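Local coordinates for uncharacterized protein VP1736 (PDB 3LXQ), which is of unknown function but belongs to the sulfatase family of the alkaline phosphatase clan, and carries a mixed beta sheet and a separate antiparallel one, at residues G97-G102 and H306-F311; G387-D392 and Y408-Q413; N393-S398 and D426-N431. All blocks are in the same frame, centred on the assembly; numbering follows the deposited sequence.

The three contacts follow the chain from the sulfatase-family core into the antiparallel sheet near its C-terminal end. Contact 1 joins two loops that leave neighbouring parallel strands of the mixed sheet. Contact 2 lies about 17 Å away between centres, with nearest atoms about 6 Å apart and no touch; contact 3 is about 23 Å from contact 1, centre to centre. Contacts 2 and 3 share the antiparallel sheet: their centres are about 13 Å apart, their segments alternate along the chain, and Tyr388 N lies 2.7 Å from Val395 O, a probable hydrogen bond between strands. Contact 2 uses one face of that sheet, whereas contact 3 packs helix 422-441 against the other.

Contact 1. Residues G97-G102 and H306-F311; sequences GAQFVG and HDARVF
Two first torsions bring Asp307 and Gln99 together: Asp307 holds CG anti to its N (chi1 -174°), which swings the carboxylate back to residues 97-102, while Gln99 places CG between N and the carbonyl carbon (chi1 69°) and then runs on extended to its amide. The two side chains meet at about a right angle. Gln99 NE2 donates to Asp307 OD1 over 2.8 Å with an N-H...O angle of 150°, arriving on the syn side of the carboxylate and somewhat out of its plane.

The same oxygen also lies against Gly97 and Ala308. It comes 3.1 Å from Gly97 CA, as the missing side chain permits, and the backbones accordingly approach to 3.7 Å between Gly97 CA and Asp307 CA. Ala308 N gives Asp307 OD1 a weak, strongly bent bond of 2.7 Å. Asp307 OD2 is taken by His320 ND1, so both carboxylate oxygens are engaged and the rotation of the group is restricted. Its backbone is tied as well, because His306 ND1 donates almost straight to Asp307 O at 2.7 Å.

Phe100 supplies the apolar part. Ala308 CB sits at the edge of its ring, 3.6 Å from Phe100 CE2, and Gln99 CG lies over the centre of one ring face, 3.6 Å above the plane.

Residues 97-102, with a short 3-10 turn, follow strand 87-93, and residues 306-311 follow strand 298-304. These strands are parallel neighbours in the mixed sheet, so the contact ties together the loops at their C-terminal ends, the end where alkaline-phosphatase-clan members generally carry their active sites. Helix 271-289 packs against Phe100 and Ala308, and His322 of strand 322-328 borders Ala98.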
loop_
_atom_site.group_PDB
_atom_site.type_symbol
_atom_site.label_atom_id
_atom_site.label_comp_id
_atom_site.label_asym_id
_atom_site.label_seq_id
_atom_site.Cartn_x
_atom_site.Cartn_y
_atom_site.Cartn_z
ATOM N N GLY A 97 3.771 10.312 -4.723
ATOM C CA GLY A 97 5.165 9.967 -4.491
ATOM C C GLY A 97 5.812 10.894 -3.485
ATOM O O GLY A 97 5.328 12.010 -3.248
ATOM N N ALA A 98 6.921 10.434 -2.909
ATOM C CA ALA A 98 7.680 11.199 -1.920
ATOM C C ALA A 98 8.244 12.495 -2.484
ATOM O O ALA A 98 8.482 13.446 -1.726
ATOM C CB ALA A 98 8.822 10.343 -1.334
ATOM N N GLN A 99 8.478 12.513 -3.801
ATOM C CA GLN A 99 8.946 13.707 -4.509
ATOM C C GLN A 99 7.994 14.902 -4.342
ATOM O O GLN A 99 8.408 16.059 -4.480
ATOM C CB GLN A 99 9.210 13.406 -5.994
ATOM C CG GLN A 99 7.957 13.117 -6.839
ATOM C CD GLN A 99 8.255 12.851 -8.318
ATOM O OE1 GLN A 99 9.119 13.480 -8.921
ATOM N NE2 GLN A 99 7.520 11.916 -8.905
ATOM N N PHE A 100 6.730 14.614 -4.038
ATOM C CA PHE A 100 5.715 15.649 -3.852
ATOM C C PHE A 100 5.437 15.947 -2.380
ATOM O O PHE A 100 4.508 16.695 -2.068
ATOM C CB PHE A 100 4.392 15.259 -4.529
ATOM C CG PHE A 100 4.528 14.856 -5.974
ATOM C CD1 PHE A 100 4.885 15.790 -6.949
ATOM C CD2 PHE A 100 4.270 13.537 -6.365
ATOM C CE1 PHE A 100 5.004 15.415 -8.297
ATOM C CE2 PHE A 100 4.386 13.149 -7.714
ATOM C CZ PHE A 100 4.756 14.096 -8.681
ATOM N N VAL A 101 6.229 15.361 -1.478
ATOM C CA VAL A 101 6.004 15.531 -0.035
ATOM C C VAL A 101 7.086 16.380 0.652
ATOM O O VAL A 101 8.251 15.988 0.739
ATOM C CB VAL A 101 5.829 14.175 0.707
ATOM C CG1 VAL A 101 5.436 14.414 2.158
ATOM C CG2 VAL A 101 4.780 13.312 0.028
ATOM N N GLY A 102 6.676 17.545 1.149
ATOM C CA GLY A 102 7.574 18.459 1.854
ATOM C C GLY A 102 8.315 17.810 3.013
ATOM O O GLY A 102 9.544 17.892 3.088
ATOM N N HIS A 306 1.484 4.406 -5.333
ATOM C CA HIS A 306 2.766 4.422 -6.058
ATOM C C HIS A 306 3.185 5.885 -6.274
ATOM O O HIS A 306 2.405 6.800 -6.039
ATOM C CB HIS A 306 2.650 3.731 -7.423
ATOM C CG HIS A 306 1.505 4.231 -8.251
ATOM N ND1 HIS A 306 1.607 5.323 -9.089
ATOM C CD2 HIS A 306 0.227 3.803 -8.351
ATOM C CE1 HIS A 306 0.446 5.535 -9.679
ATOM N NE2 HIS A 306 -0.409 4.625 -9.249
ATOM N N ASP A 307 4.407 6.099 -6.734
ATOM C CA ASP A 307 4.859 7.432 -7.133
ATOM C C ASP A 307 4.280 7.720 -8.516
ATOM O O ASP A 307 3.874 6.791 -9.228
ATOM C CB ASP A 307 6.388 7.456 -7.186
ATOM C CG ASP A 307 6.977 8.842 -7.441
ATOM O OD1 ASP A 307 6.272 9.879 -7.361
ATOM O OD2 ASP A 307 8.191 8.884 -7.719
ATOM N N ALA A 308 4.226 8.994 -8.894
ATOM C CA ALA A 308 3.930 9.341 -10.276
ATOM C C ALA A 308 4.888 8.560 -11.177
ATOM O O ALA A 308 6.100 8.557 -10.959
ATOM C CB ALA A 308 4.078 10.831 -10.501
ATOM N N ARG A 309 4.327 7.889 -12.178
ATOM C CA ARG A 309 5.083 7.070 -13.122
ATOM C C ARG A 309 6.299 7.793 -13.728
ATOM O O ARG A 309 6.234 8.966 -14.065
ATOM C CB ARG A 309 4.143 6.640 -14.246
ATOM C CG ARG A 309 4.493 5.310 -14.908
ATOM C CD ARG A 309 3.497 4.227 -14.496
ATOM N NE ARG A 309 3.444 3.164 -15.500
ATOM C CZ ARG A 309 2.394 2.901 -16.280
ATOM N NH1 ARG A 309 1.264 3.604 -16.180
ATOM N NH2 ARG A 309 2.473 1.910 -17.155
ATOM N N VAL A 310 7.414 7.085 -13.830
ATOM C CA VAL A 310 8.515 7.512 -14.672
ATOM C C VAL A 310 8.653 6.450 -15.768
ATOM O O VAL A 310 8.363 5.273 -15.524
ATOM C CB VAL A 310 9.825 7.737 -13.872
ATOM C CG1 VAL A 310 10.431 6.418 -13.386
ATOM C CG2 VAL A 310 10.843 8.529 -14.706
ATOM N N PHE A 311 9.064 6.880 -16.963
ATOM C CA PHE A 311 9.140 6.022 -18.146
ATOM C C PHE A 311 10.560 5.916 -18.693
ATOM O O PHE A 311 11.340 6.872 -18.623
ATOM C CB PHE A 311 8.213 6.552 -19.255
ATOM C CG PHE A 311 6.758 6.515 -18.886
ATOM C CD1 PHE A 311 6.003 5.370 -19.111
ATOM C CD2 PHE A 311 6.145 7.625 -18.298
ATOM C CE1 PHE A 311 4.652 5.327 -18.756
ATOM C CE2 PHE A 311 4.800 7.589 -17.934
ATOM C CZ PHE A 311 4.053 6.439 -18.164
#

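Contact 2. Residues G387-D392 and Y408-Q413; sequences GYLTRD and YDFESQ
Apolar packing joins Leu389 to Tyr408 and Phe410. Leu389 CD1 chiefly meets the tyrosine: it rests 3.7 Å from Tyr408 CB and close to CG and CD2 of the ring, at a slant that is neither over the face nor at the edge, and it also approaches Phe410 CZ. Leu389 CD2 meets Phe410 CE2 at 4.0 Å. The leucine has CG anti to N (chi1 180°), a setting that carries both methyls across to residues 408-413.

The cation-pi interaction pairs Arg391 with Phe410. Arg391 CZ stands 4.9 Å from the centroid of the Phe410 ring and only 15° off its normal. Arg391 NH2 is over the ring centre, while Phe410 CE2 lies over a face of the guanidinium. The guanidinium thus covers one face of Phe410, and Tyr408 turns the CD2 edge of its ring to the centre of the other, 3.7 Å above the plane, an edge-to-face approach. Thr390 O approaches the ring edge, 3.9 Å from Phe410 CZ.

Polar bonds act within or beside the segments rather than between them. Asp392 N donates to Thr390 OG1 at 3.2 Å, closing an ST turn around Arg391. The Thr390 hydroxyl is also hydrogen-bonded to Asn393 OD1, and Arg391 NE forms a salt bridge with Glu376.

In the antiparallel sheet, Leu389 and Tyr408 meet across intervening strand 394-398, on the face where Leu389 touches Tyr127 of the mixed sheet. Arg391 and Phe410 lie in the adjoining loops, where both touch Gln125 of strand 121-127. With no hydrogen bond between the segments, cohesion rests on dispersion and the pi face of Phe410; Glu376 would be expected to offset the arginine's charge and orient the guanidinium.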
loop_
_atom_site.group_PDB
_atom_site.type_symbol
_atom_site.label_atom_id
_atom_site.label_comp_id
_atom_site.label_asym_id
_atom_site.label_seq_id
_atom_site.Cartn_x
_atom_site.Cartn_y
_atom_site.Cartn_z
ATOM N N GLY A 387 13.503 -5.452 -8.031
ATOM C CA GLY A 387 14.551 -4.965 -7.148
ATOM C C GLY A 387 14.337 -5.333 -5.697
ATOM O O GLY A 387 13.210 -5.329 -5.200
ATOM N N TYR A 388 15.432 -5.675 -5.027
ATOM C CA TYR A 388 15.417 -6.000 -3.602
ATOM C C TYR A 388 16.415 -5.087 -2.888
ATOM O O TYR A 388 17.645 -5.218 -3.036
ATOM C CB TYR A 388 15.747 -7.484 -3.374
ATOM C CG TYR A 388 15.275 -8.043 -2.032
ATOM C CD1 TYR A 388 13.991 -8.577 -1.882
ATOM C CD2 TYR A 388 16.126 -8.052 -0.921
ATOM C CE1 TYR A 388 13.565 -9.107 -0.642
ATOM C CE2 TYR A 388 15.718 -8.559 0.296
ATOM C CZ TYR A 388 14.440 -9.082 0.432
ATOM O OH TYR A 388 14.063 -9.579 1.639
ATOM N N LEU A 389 15.863 -4.127 -2.160
ATOM C CA LEU A 389 16.624 -3.140 -1.413
ATOM C C LEU A 389 16.739 -3.547 0.058
ATOM O O LEU A 389 15.730 -3.861 0.710
ATOM C CB LEU A 389 15.971 -1.755 -1.534
ATOM C CG LEU A 389 16.643 -0.573 -0.802
ATOM C CD1 LEU A 389 17.959 -0.129 -1.477
ATOM C CD2 LEU A 389 15.693 0.615 -0.634
ATOM N N THR A 390 17.973 -3.576 0.556
ATOM C CA THR A 390 18.249 -3.728 1.990
ATOM C C THR A 390 19.215 -2.621 2.426
ATOM O O THR A 390 19.669 -1.829 1.605
ATOM C CB THR A 390 18.873 -5.114 2.323
ATOM O OG1 THR A 390 20.268 -5.085 2.021
ATOM C CG2 THR A 390 18.210 -6.238 1.525
ATOM N N ARG A 391 19.540 -2.564 3.713
ATOM C CA ARG A 391 20.413 -1.505 4.215
ATOM C C ARG A 391 21.838 -1.610 3.672
ATOM O O ARG A 391 22.592 -0.638 3.700
ATOM C CB ARG A 391 20.423 -1.507 5.741
ATOM C CG ARG A 391 19.229 -0.821 6.371
ATOM C CD ARG A 391 19.261 0.684 6.140
ATOM N NE ARG A 391 18.072 1.336 6.682
ATOM C CZ ARG A 391 17.833 2.646 6.628
ATOM N NH1 ARG A 391 16.723 3.136 7.162
ATOM N NH2 ARG A 391 18.700 3.471 6.047
ATOM N N ASP A 392 22.178 -2.786 3.146
ATOM C CA ASP A 392 23.555 -3.118 2.783
ATOM C C ASP A 392 23.792 -3.266 1.289
ATOM O O ASP A 392 24.917 -3.112 0.809
ATOM C CB ASP A 392 23.977 -4.391 3.513
ATOM C CG ASP A 392 23.925 -4.227 5.008
ATOM O OD1 ASP A 392 24.819 -3.558 5.565
ATOM O OD2 ASP A 392 22.973 -4.743 5.623
ATOM N N TYR A 408 23.263 1.152 -2.373
ATOM C CA TYR A 408 22.373 2.291 -2.526
ATOM C C TYR A 408 22.688 3.408 -1.537
ATOM O O TYR A 408 22.767 3.185 -0.330
ATOM C CB TYR A 408 20.917 1.847 -2.416
ATOM C CG TYR A 408 19.904 2.922 -2.719
ATOM C CD1 TYR A 408 19.638 3.315 -4.031
ATOM C CD2 TYR A 408 19.195 3.536 -1.691
ATOM C CE1 TYR A 408 18.701 4.300 -4.303
ATOM C CE2 TYR A 408 18.257 4.517 -1.953
ATOM C CZ TYR A 408 18.014 4.895 -3.256
ATOM O OH TYR A 408 17.075 5.865 -3.492
ATOM N N ASP A 409 22.892 4.606 -2.073
ATOM C CA ASP A 409 23.141 5.789 -1.267
ATOM C C ASP A 409 21.796 6.430 -0.977
ATOM O O ASP A 409 21.152 6.965 -1.872
ATOM C CB ASP A 409 24.060 6.763 -2.014
ATOM C CG ASP A 409 24.622 7.852 -1.119
ATOM O OD1 ASP A 409 24.146 8.022 0.026
ATOM O OD2 ASP A 409 25.554 8.548 -1.573
ATOM N N PHE A 410 21.382 6.361 0.282
ATOM C CA PHE A 410 20.044 6.783 0.688
ATOM C C PHE A 410 19.837 8.292 0.699
ATOM O O PHE A 410 18.737 8.758 0.409
ATOM C CB PHE A 410 19.684 6.188 2.046
ATOM C CG PHE A 410 19.366 4.718 1.998
ATOM C CD1 PHE A 410 20.388 3.767 1.994
ATOM C CD2 PHE A 410 18.047 4.283 1.956
ATOM C CE1 PHE A 410 20.098 2.402 1.952
ATOM C CE2 PHE A 410 17.744 2.915 1.914
ATOM C CZ PHE A 410 18.767 1.976 1.914
ATOM N N GLU A 411 20.887 9.042 1.041
ATOM C CA GLU A 411 20.868 10.513 0.987
ATOM C C GLU A 411 20.849 11.017 -0.459
ATOM O O GLU A 411 19.966 11.782 -0.847
ATOM C CB GLU A 411 22.074 11.105 1.737
ATOM C CG GLU A 411 22.029 10.923 3.253
ATOM C CD GLU A 411 23.299 11.398 3.953
ATOM O OE1 GLU A 411 23.932 10.570 4.647
ATOM O OE2 GLU A 411 23.665 12.591 3.813
ATOM N N SER A 412 21.831 10.571 -1.241
ATOM C CA SER A 412 21.939 10.882 -2.664
ATOM C C SER A 412 20.786 10.338 -3.506
ATOM O O SER A 412 20.400 10.956 -4.499
ATOM C CB SER A 412 23.227 10.289 -3.209
ATOM O OG SER A 412 23.730 11.076 -4.275
ATOM N N GLN A 413 20.255 9.175 -3.098
ATOM C CA GLN A 413 19.297 8.393 -3.891
ATOM C C GLN A 413 19.930 7.912 -5.201
ATOM O O GLN A 413 19.301 7.912 -6.260
ATOM C CB GLN A 413 17.986 9.161 -4.103
ATOM C CG GLN A 413 17.313 9.540 -2.790
ATOM C CD GLN A 413 15.971 10.211 -2.980
ATOM O OE1 GLN A 413 15.897 11.357 -3.435
ATOM N NE2 GLN A 413 14.896 9.510 -2.610
#

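Contact 3. Residues N393-S398 and D426-N431; sequences NLVVLS and DRAKAN
Leu397 meets helix 422-441 at Lys429, and its contact is concentrated at the tip. CB leaves the strand toward the helix, and CG stands beside the backbone N (chi1 -49°); both act as spacers. With CD1 extended away from CA (chi2 180°), this methyl lands on the helix backbone: Leu397 CD1 is 3.5 Å from Lys429 CA and 3.9 Å from Lys429 N. It also lies 4.1 Å from Ala428 O. The lysine chain itself leads off, and its NZ bonds to Lys47 O.

Two residues earlier on the same strand face, Val395 presses CG1 on Ala428 CB at 3.7 Å. Consistent with the small Ala428 side chain, the axes of the strand and helix segments pass 8.8 Å apart, at a crossing angle of -49°. Asn393 OD1 and Arg427 NH2 are 3.8 Å apart, too long for a hydrogen bond, although the oxygen lies at the guanidinium edge; Asn393 OD1 bonds instead with Thr390 OG1.

Within the helix, Asn431 ND2 donates to Arg427 O at 2.8 Å, and Asn431 N reaches the same oxygen from the opposite face of the carbonyl plane. Asn431 ND2 is also hydrogen-bonded to Ser60 OG of helix 50-61.

Strand 394-398 is flanked in its sheet by 385-390 and 402-409. Helix 422-441 covers one sheet face, touching Tyr388 and Thr390 as well, and its Asp426, Arg427, Ala430 and Asn431 pack on helix 50-61.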
loop_
_atom_site.group_PDB
_atom_site.type_symbol
_atom_site.label_atom_id
_atom_site.label_comp_id
_atom_site.label_asym_id
_atom_site.label_seq_id
_atom_site.Cartn_x
_atom_site.Cartn_y
_atom_site.Cartn_z
ATOM N N ASN A 393 22.718 -3.546 0.561
ATOM C CA ASN A 393 22.809 -3.894 -0.844
ATOM C C ASN A 393 21.497 -3.634 -1.579
ATOM O O ASN A 393 20.426 -3.496 -0.968
ATOM C CB ASN A 393 23.213 -5.369 -0.982
ATOM C CG ASN A 393 22.485 -6.263 0.018
ATOM O OD1 ASN A 393 21.260 -6.335 0.015
ATOM N ND2 ASN A 393 23.240 -6.929 0.887
ATOM N N LEU A 394 21.599 -3.559 -2.900
ATOM C CA LEU A 394 20.441 -3.550 -3.769
ATOM C C LEU A 394 20.696 -4.505 -4.919
ATOM O O LEU A 394 21.694 -4.371 -5.642
ATOM C CB LEU A 394 20.169 -2.137 -4.301
ATOM C CG LEU A 394 19.255 -1.972 -5.520
ATOM C CD1 LEU A 394 17.791 -2.232 -5.190
ATOM C CD2 LEU A 394 19.445 -0.570 -6.089
ATOM N N VAL A 395 19.776 -5.451 -5.086
ATOM C CA VAL A 395 19.844 -6.421 -6.172
ATOM C C VAL A 395 18.684 -6.225 -7.124
ATOM O O VAL A 395 17.520 -6.196 -6.714
ATOM C CB VAL A 395 19.830 -7.879 -5.668
ATOM C CG1 VAL A 395 19.749 -8.854 -6.847
ATOM C CG2 VAL A 395 21.053 -8.167 -4.803
ATOM N N VAL A 396 19.024 -6.096 -8.401
ATOM C CA VAL A 396 18.041 -5.967 -9.461
ATOM C C VAL A 396 18.138 -7.129 -10.454
ATOM O O VAL A 396 19.209 -7.417 -10.990
ATOM C CB VAL A 396 18.183 -4.618 -10.188
ATOM C CG1 VAL A 396 17.236 -4.558 -11.378
ATOM C CG2 VAL A 396 17.892 -3.463 -9.212
ATOM N N LEU A 397 17.003 -7.777 -10.688
ATOM C CA LEU A 397 16.886 -8.888 -11.626
ATOM C C LEU A 397 16.108 -8.426 -12.858
ATOM O O LEU A 397 15.020 -7.859 -12.738
ATOM C CB LEU A 397 16.136 -10.062 -10.974
ATOM C CG LEU A 397 16.597 -10.517 -9.592
ATOM C CD1 LEU A 397 15.722 -11.669 -9.133
ATOM C CD2 LEU A 397 18.080 -10.923 -9.608
ATOM N N SER A 398 16.676 -8.667 -14.036
ATOM C CA SER A 398 16.027 -8.302 -15.282
ATOM C C SER A 398 15.902 -9.520 -16.220
ATOM O O SER A 398 16.564 -10.554 -15.987
ATOM C CB SER A 398 16.791 -7.147 -15.950
ATOM O OG SER A 398 18.184 -7.250 -15.710
ATOM N N ASP A 426 20.347 -14.910 -3.946
ATOM C CA ASP A 426 19.355 -15.982 -3.820
ATOM C C ASP A 426 18.113 -15.549 -3.049
ATOM O O ASP A 426 17.013 -16.017 -3.329
ATOM C CB ASP A 426 19.968 -17.210 -3.138
ATOM C CG ASP A 426 20.834 -18.053 -4.085
ATOM O OD1 ASP A 426 21.130 -17.599 -5.213
ATOM O OD2 ASP A 426 21.218 -19.180 -3.692
ATOM N N ARG A 427 18.298 -14.675 -2.063
ATOM C CA ARG A 427 17.186 -14.135 -1.287
ATOM C C ARG A 427 16.317 -13.218 -2.167
ATOM O O ARG A 427 15.090 -13.241 -2.091
ATOM C CB ARG A 427 17.708 -13.379 -0.062
ATOM C CG ARG A 427 16.613 -12.665 0.722
ATOM C CD ARG A 427 17.192 -11.904 1.889
ATOM N NE ARG A 427 18.188 -10.935 1.455
ATOM C CZ ARG A 427 19.029 -10.306 2.268
ATOM N NH1 ARG A 427 18.989 -10.542 3.571
ATOM N NH2 ARG A 427 19.911 -9.440 1.773
ATOM N N ALA A 428 16.976 -12.429 -3.008
ATOM C CA ALA A 428 16.309 -11.523 -3.946
ATOM C C ALA A 428 15.537 -12.313 -5.002
ATOM O O ALA A 428 14.352 -12.056 -5.238
ATOM C CB ALA A 428 17.337 -10.607 -4.609
ATOM N N LYS A 429 16.225 -13.268 -5.629
ATOM C CA LYS A 429 15.628 -14.153 -6.644
ATOM C C LYS A 429 14.425 -14.908 -6.074
ATOM O O LYS A 429 13.341 -14.927 -6.678
ATOM C CB LYS A 429 16.691 -15.113 -7.229
ATOM C CG LYS A 429 16.288 -15.833 -8.517
ATOM C CD LYS A 429 17.463 -16.623 -9.115
ATOM C CE LYS A 429 16.980 -17.698 -10.104
ATOM N NZ LYS A 429 18.041 -18.700 -10.456
ATOM N N ALA A 430 14.603 -15.495 -4.892
ATOM C CA ALA A 430 13.530 -16.234 -4.227
ATOM C C ALA A 430 12.272 -15.366 -4.036
ATOM O O ALA A 430 11.149 -15.811 -4.305
ATOM C CB ALA A 430 14.015 -16.785 -2.895
ATOM N N ASN A 431 12.467 -14.132 -3.586
ATOM C CA ASN A 431 11.359 -13.197 -3.408
ATOM C C ASN A 431 10.763 -12.667 -4.730
ATOM O O ASN A 431 9.560 -12.430 -4.816
ATOM C CB ASN A 431 11.756 -12.072 -2.454
ATOM C CG ASN A 431 11.723 -12.515 -0.997
ATOM O OD1 ASN A 431 10.649 -12.710 -0.412
ATOM N ND2 ASN A 431 12.894 -12.671 -0.403
#